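PDB 6DX1: RNA-dependent RNA polymerase from Qualyub virus, which probably acts, through its viral OTU domain, as a cysteine protease that removes ubiquitin from modified proteins. Local coordinates for residues A[119-124]-A[145-150]; A[31-36]-A[151-156]. All coordinates share one frame; numbering follows the deposited sequence.

Overall arrangement
Both contacts belong to one mixed sheet, in which strands 140-146 and 150-156 are neighbours. Interaction 1 joins the ends of strands 114-120 and 140-146, which run parallel, and lies largely at the surface: two hydrogen bonds hold it, one from main chain and one from a glutamine amide. Interaction 2, partly buried, pairs strand 150-156 antiparallel with the edge strand 30-33 and buries nearly twice the area. It uses a full set of main-chain bonds, then side-chain oxygens once the edge strand has ended. The hairpin turn in 145-150 leads straight into 151-156, and His-150 of interaction 1 packs on Thr-35 of interaction 2.

Interaction 1 (A[119-124]-A[145-150]); sequences KCEDDV and HIQFDH
Gln-147 reaches Glu-121 because its CG stands beside its own backbone N and the chain then bends sharply at the next bond (chi2 99°), turning the amide toward the other loop. There NE2 donates to Glu-121 O over 3.0 Å, arriving in the carbonyl plane on a lone pair. The bond is bent, with 139° at the hydrogen, and the oxygen is tilted 26° from the Gln-147 amide plane. Beside it, NE2 also rests against Glu-121 CB. Ile-146 has CG2 next to its backbone N and CG1 between that N and the carbonyl carbon; CG2 touches Cys-120 O at 3.3 Å, while CG1 leads away.

The main chains meet in parallel register, Lys-119 opposite His-145. Cys-120 N donates to His-145 O at 3.1 Å, and the same oxygen receives a CA-H contact from Lys-119 CA at 3.4 Å. Cys-120 O takes a matching CA-H contact from Ile-146 CA.

Each loop is also braced internally. Asp-122 OD1 accepts from Val-124 N at 2.9 Å, closing an Asx turn, and His-145 NE2 donates nearly in its ring plane to the anti lone pair of Asp-149 OD2, 3.0 Å away, fixing the ring's rotation across the hairpin.

His-145 also stacks on Phe-151 and meets Phe-117 edge-to-face. On the flank of strand 114-120 remote from His-145, Lys-119 and Cys-120 lie against strand 125-132, placing this contact at the ends of two neighbouring parallel strands, where the chain turns into strands 125-132 and 150-156.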
loop_
_atom_site.group_PDB
_atom_site.type_symbol
_atom_site.label_atom_id
_atom_site.label_comp_id
_atom_site.label_asym_id
_atom_site.label_seq_id
_atom_site.Cartn_x
_atom_site.Cartn_y
_atom_site.Cartn_z
ATOM N N LYS A 119 -6.066 -6.354 -6.369
ATOM C CA LYS A 119 -6.926 -7.357 -5.742
ATOM C C LYS A 119 -6.840 -8.690 -6.474
ATOM O O LYS A 119 -7.059 -8.758 -7.689
ATOM C CB LYS A 119 -8.378 -6.868 -5.739
ATOM C CG LYS A 119 -9.371 -7.885 -5.180
ATOM C CD LYS A 119 -10.808 -7.398 -5.397
ATOM C CE LYS A 119 -11.803 -8.314 -4.699
ATOM N NZ LYS A 119 -13.197 -7.957 -5.074
ATOM N N CYS A 120 -6.569 -9.768 -5.735
ATOM C CA CYS A 120 -6.419 -11.080 -6.357
ATOM C C CYS A 120 -6.894 -12.139 -5.374
ATOM O O CYS A 120 -6.371 -12.215 -4.261
ATOM C CB CYS A 120 -4.958 -11.331 -6.759
ATOM S SG CYS A 120 -4.613 -13.013 -7.385
ATOM N N GLU A 121 -7.864 -12.955 -5.783
ATOM C CA GLU A 121 -8.458 -13.939 -4.891
ATOM C C GLU A 121 -8.175 -15.389 -5.263
ATOM O O GLU A 121 -8.520 -16.283 -4.483
ATOM C CB GLU A 121 -9.966 -13.699 -4.827
ATOM C CG GLU A 121 -10.240 -12.280 -4.386
ATOM C CD GLU A 121 -11.703 -11.943 -4.350
ATOM O OE1 GLU A 121 -12.310 -11.765 -5.436
ATOM O OE2 GLU A 121 -12.251 -11.857 -3.225
ATOM N N ASP A 122 -7.532 -15.654 -6.401
ATOM C CA ASP A 122 -7.273 -17.025 -6.830
ATOM C C ASP A 122 -5.792 -17.272 -7.100
ATOM O O ASP A 122 -5.446 -18.258 -7.756
ATOM C CB ASP A 122 -8.118 -17.373 -8.065
ATOM C CG ASP A 122 -7.766 -16.527 -9.289
ATOM O OD1 ASP A 122 -6.861 -15.679 -9.200
ATOM O OD2 ASP A 122 -8.405 -16.713 -10.353
ATOM N N ASP A 123 -4.917 -16.387 -6.609
ATOM C CA ASP A 123 -3.465 -16.416 -6.830
ATOM C C ASP A 123 -3.066 -16.401 -8.311
ATOM O O ASP A 123 -1.939 -16.781 -8.656
ATOM C CB ASP A 123 -2.795 -17.612 -6.127
ATOM C CG ASP A 123 -1.269 -17.479 -6.086
ATOM O OD1 ASP A 123 -0.772 -16.376 -5.755
ATOM O OD2 ASP A 123 -0.568 -18.461 -6.423
ATOM N N VAL A 124 -3.939 -15.940 -9.214
ATOM C CA VAL A 124 -3.583 -15.847 -10.628
ATOM C C VAL A 124 -4.054 -14.523 -11.212
ATOM O O VAL A 124 -3.263 -13.782 -11.807
ATOM C CB VAL A 124 -4.177 -17.018 -11.435
ATOM C CG1 VAL A 124 -3.842 -16.863 -12.913
ATOM C CG2 VAL A 124 -3.661 -18.354 -10.896
ATOM N N HIS A 145 -3.002 -7.742 -3.074
ATOM C CA HIS A 145 -3.945 -7.644 -1.963
ATOM C C HIS A 145 -4.893 -8.831 -2.058
ATOM O O HIS A 145 -5.762 -8.870 -2.934
ATOM C CB HIS A 145 -4.698 -6.316 -2.038
ATOM C CG HIS A 145 -5.530 -6.021 -0.836
ATOM N ND1 HIS A 145 -6.468 -5.009 -0.817
ATOM C CD2 HIS A 145 -5.567 -6.594 0.391
ATOM C CE1 HIS A 145 -7.050 -4.974 0.369
ATOM N NE2 HIS A 145 -6.524 -5.925 1.121
ATOM N N ILE A 146 -4.709 -9.821 -1.182
ATOM C CA ILE A 146 -5.495 -11.047 -1.281
ATOM C C ILE A 146 -6.451 -11.145 -0.095
ATOM O O ILE A 146 -6.616 -10.179 0.659
ATOM C CB ILE A 146 -4.577 -12.282 -1.404
ATOM C CG1 ILE A 146 -3.843 -12.560 -0.089
ATOM C CG2 ILE A 146 -3.534 -12.088 -2.522
ATOM C CD1 ILE A 146 -3.007 -13.840 -0.136
ATOM N N GLN A 147 -7.111 -12.294 0.074
ATOM C CA GLN A 147 -8.164 -12.385 1.079
ATOM C C GLN A 147 -7.612 -12.136 2.481
ATOM O O GLN A 147 -6.423 -12.317 2.748
ATOM C CB GLN A 147 -8.832 -13.763 1.035
ATOM C CG GLN A 147 -9.679 -14.006 -0.193
ATOM C CD GLN A 147 -8.942 -14.799 -1.236
ATOM O OE1 GLN A 147 -7.786 -14.505 -1.552
ATOM N NE2 GLN A 147 -9.596 -15.824 -1.774
ATOM N N PHE A 148 -8.508 -11.708 3.382
ATOM C CA PHE A 148 -8.201 -11.501 4.807
ATOM C C PHE A 148 -7.112 -10.449 5.013
ATOM O O PHE A 148 -6.351 -10.487 5.990
ATOM C CB PHE A 148 -7.842 -12.828 5.483
ATOM C CG PHE A 148 -8.875 -13.905 5.259
ATOM C CD1 PHE A 148 -10.147 -13.789 5.806
ATOM C CD2 PHE A 148 -8.583 -15.007 4.478
ATOM C CE1 PHE A 148 -11.103 -14.781 5.587
ATOM C CE2 PHE A 148 -9.533 -15.994 4.244
ATOM C CZ PHE A 148 -10.793 -15.880 4.801
ATOM N N ASP A 149 -7.060 -9.485 4.093
ATOM C CA ASP A 149 -6.184 -8.322 4.185
ATOM C C ASP A 149 -4.716 -8.707 4.268
ATOM O O ASP A 149 -3.913 -8.008 4.894
ATOM C CB ASP A 149 -6.576 -7.427 5.351
ATOM C CG ASP A 149 -7.752 -6.546 5.008
ATOM O OD1 ASP A 149 -8.533 -6.229 5.914
ATOM O OD2 ASP A 149 -7.902 -6.197 3.809
ATOM N N HIS A 150 -4.356 -9.808 3.627
ATOM C CA HIS A 150 -2.951 -10.137 3.474
ATOM C C HIS A 150 -2.389 -9.430 2.244
ATOM O O HIS A 150 -3.049 -9.349 1.202
ATOM C CB HIS A 150 -2.732 -11.641 3.349
ATOM C CG HIS A 150 -1.291 -11.994 3.174
ATOM N ND1 HIS A 150 -0.401 -12.011 4.228
ATOM C CD2 HIS A 150 -0.567 -12.255 2.061
ATOM C CE1 HIS A 150 0.808 -12.297 3.770
ATOM N NE2 HIS A 150 0.733 -12.450 2.459
#

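Interaction 2 (A[31-36]-A[151-156]); sequences NKELTL and FDFLVP
Main-chain bonds join Asn-31 to Val-155 and Glu-33 to Phe-153, two antiparallel hydrogen-bonded pairs with the non-hydrogen-bonded pair Lys-32 and Leu-154 between them. Val-155 N meets Asn-31 O in a straight line at 2.8 Å.

Past Glu-33, side-chain oxygens take over. Asp-152 OD2 accepts Thr-35 N at 3.0 Å on its anti side, and Thr-35 OG1, set between its own backbone N and carbonyl carbon (chi1 63°), donates to Phe-151 O at 2.7 Å. Asp-152 OD2 is also bonded by His-150 NE2. A water stands between Asp-152 OD1 and Lys-32 NZ, whose stronger partner is the carboxylate of Asp-123.

Side-chain packing differs on the two faces: Leu-154 CD2 lies 4.0 Å from Lys-32 CB on one, and on the other Glu-33 OE1 comes to the edge of the Phe-153 ring, 3.9 Å from CD2, with carboxylate and ring planes 80° apart, while OE2 meets Val-155 CG2. Past the strand end, Leu-34 CD2 lies alongside the Asp-152 carboxylate.

Thr-35 also touches Cys-41, at the start of helix 41-51; a cysteine there and the His-150 and Asp-152 pair are consistent with the catalytic triad of OTU cysteine proteases.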
loop_
_atom_site.group_PDB
_atom_site.type_symbol
_atom_site.label_atom_id
_atom_site.label_comp_id
_atom_site.label_asym_id
_atom_site.label_seq_id
_atom_site.Cartn_x
_atom_site.Cartn_y
_atom_site.Cartn_z
ATOM N N ASN A 31 6.678 -10.449 -10.719
ATOM C CA ASN A 31 7.042 -11.595 -9.898
ATOM C C ASN A 31 6.610 -11.312 -8.463
ATOM O O ASN A 31 6.807 -10.202 -7.963
ATOM C CB ASN A 31 8.552 -11.856 -9.958
ATOM C CG ASN A 31 9.022 -12.212 -11.357
ATOM O OD1 ASN A 31 8.444 -13.075 -12.006
ATOM N ND2 ASN A 31 10.054 -11.528 -11.833
ATOM N N LYS A 32 6.013 -12.306 -7.806
ATOM C CA LYS A 32 5.511 -12.139 -6.446
ATOM C C LYS A 32 6.582 -12.536 -5.436
ATOM O O LYS A 32 7.294 -13.530 -5.625
ATOM C CB LYS A 32 4.249 -12.976 -6.235
ATOM C CG LYS A 32 3.659 -12.862 -4.838
ATOM C CD LYS A 32 2.408 -13.697 -4.701
ATOM C CE LYS A 32 2.727 -15.184 -4.811
ATOM N NZ LYS A 32 1.608 -16.029 -4.311
ATOM N N GLU A 33 6.720 -11.731 -4.383
ATOM C CA GLU A 33 7.560 -12.064 -3.235
ATOM C C GLU A 33 6.676 -12.111 -1.999
ATOM O O GLU A 33 6.043 -11.112 -1.644
ATOM C CB GLU A 33 8.699 -11.059 -3.067
ATOM C CG GLU A 33 9.611 -11.027 -4.303
ATOM C CD GLU A 33 10.880 -10.222 -4.123
ATOM O OE1 GLU A 33 11.087 -9.645 -3.039
ATOM O OE2 GLU A 33 11.681 -10.168 -5.085
ATOM N N LEU A 34 6.629 -13.272 -1.358
ATOM C CA LEU A 34 5.720 -13.486 -0.239
ATOM C C LEU A 34 6.193 -12.752 1.010
ATOM O O LEU A 34 7.395 -12.567 1.234
ATOM C CB LEU A 34 5.611 -14.979 0.064
ATOM C CG LEU A 34 4.939 -15.870 -0.977
ATOM C CD1 LEU A 34 4.997 -17.316 -0.526
ATOM C CD2 LEU A 34 3.491 -15.432 -1.164
ATOM N N THR A 35 5.227 -12.341 1.834
ATOM C CA THR A 35 5.497 -11.801 3.158
ATOM C C THR A 35 4.986 -12.784 4.200
ATOM O O THR A 35 4.114 -13.611 3.922
ATOM C CB THR A 35 4.817 -10.447 3.375
ATOM O OG1 THR A 35 3.397 -10.625 3.294
ATOM C CG2 THR A 35 5.295 -9.420 2.327
ATOM N N LEU A 36 5.542 -12.693 5.401
ATOM C CA LEU A 36 5.069 -13.539 6.490
ATOM C C LEU A 36 3.583 -13.280 6.718
ATOM O O LEU A 36 3.166 -12.115 6.770
ATOM C CB LEU A 36 5.861 -13.240 7.760
ATOM C CG LEU A 36 5.880 -14.348 8.816
ATOM C CD1 LEU A 36 6.632 -15.581 8.313
ATOM C CD2 LEU A 36 6.532 -13.807 10.084
ATOM N N PHE A 151 -1.169 -8.921 2.373
ATOM C CA PHE A 151 -0.464 -8.247 1.281
ATOM C C PHE A 151 0.842 -8.967 0.996
ATOM O O PHE A 151 1.631 -9.207 1.917
ATOM C CB PHE A 151 -0.128 -6.791 1.627
ATOM C CG PHE A 151 -1.330 -5.894 1.795
ATOM C CD1 PHE A 151 -1.882 -5.240 0.699
ATOM C CD2 PHE A 151 -1.866 -5.657 3.056
ATOM C CE1 PHE A 151 -2.982 -4.387 0.860
ATOM C CE2 PHE A 151 -2.964 -4.809 3.227
ATOM C CZ PHE A 151 -3.524 -4.181 2.122
ATOM N N ASP A 152 1.088 -9.258 -0.275
ATOM C CA ASP A 152 2.400 -9.677 -0.749
ATOM C C ASP A 152 2.985 -8.595 -1.646
ATOM O O ASP A 152 2.294 -7.663 -2.068
ATOM C CB ASP A 152 2.300 -11.004 -1.493
ATOM C CG ASP A 152 1.883 -12.147 -0.579
ATOM O OD1 ASP A 152 0.898 -12.844 -0.901
ATOM O OD2 ASP A 152 2.553 -12.341 0.462
ATOM N N PHE A 153 4.279 -8.712 -1.943
ATOM C CA PHE A 153 4.967 -7.704 -2.736
ATOM C C PHE A 153 5.066 -8.154 -4.189
ATOM O O PHE A 153 5.262 -9.335 -4.472
ATOM C CB PHE A 153 6.367 -7.449 -2.173
ATOM C CG PHE A 153 7.171 -6.448 -2.947
ATOM C CD1 PHE A 153 6.666 -5.187 -3.229
ATOM C CD2 PHE A 153 8.461 -6.753 -3.346
ATOM C CE1 PHE A 153 7.423 -4.257 -3.927
ATOM C CE2 PHE A 153 9.229 -5.826 -4.038
ATOM C CZ PHE A 153 8.706 -4.578 -4.344
ATOM N N LEU A 154 4.915 -7.213 -5.114
ATOM C CA LEU A 154 4.984 -7.522 -6.538
ATOM C C LEU A 154 6.116 -6.720 -7.167
ATOM O O LEU A 154 6.146 -5.494 -7.037
ATOM C CB LEU A 154 3.656 -7.199 -7.232
ATOM C CG LEU A 154 2.460 -8.067 -6.852
ATOM C CD1 LEU A 154 1.202 -7.420 -7.441
ATOM C CD2 LEU A 154 2.605 -9.479 -7.360
ATOM N N VAL A 155 7.031 -7.401 -7.850
ATOM C CA VAL A 155 8.149 -6.757 -8.538
ATOM C C VAL A 155 7.834 -6.717 -10.039
ATOM O O VAL A 155 7.661 -7.782 -10.639
ATOM C CB VAL A 155 9.475 -7.489 -8.304
ATOM C CG1 VAL A 155 10.623 -6.671 -8.892
ATOM C CG2 VAL A 155 9.703 -7.761 -6.831
ATOM N N PRO A 156 7.788 -5.545 -10.658
ATOM C CA PRO A 156 7.531 -5.497 -12.103
ATOM C C PRO A 156 8.627 -6.208 -12.882
ATOM O O PRO A 156 9.817 -6.087 -12.576
ATOM C CB PRO A 156 7.510 -3.995 -12.411
ATOM C CG PRO A 156 7.214 -3.343 -11.097
ATOM C CD PRO A 156 7.877 -4.202 -10.065
HETATM O O HOH W 1 0.008 -14.848 -2.186
#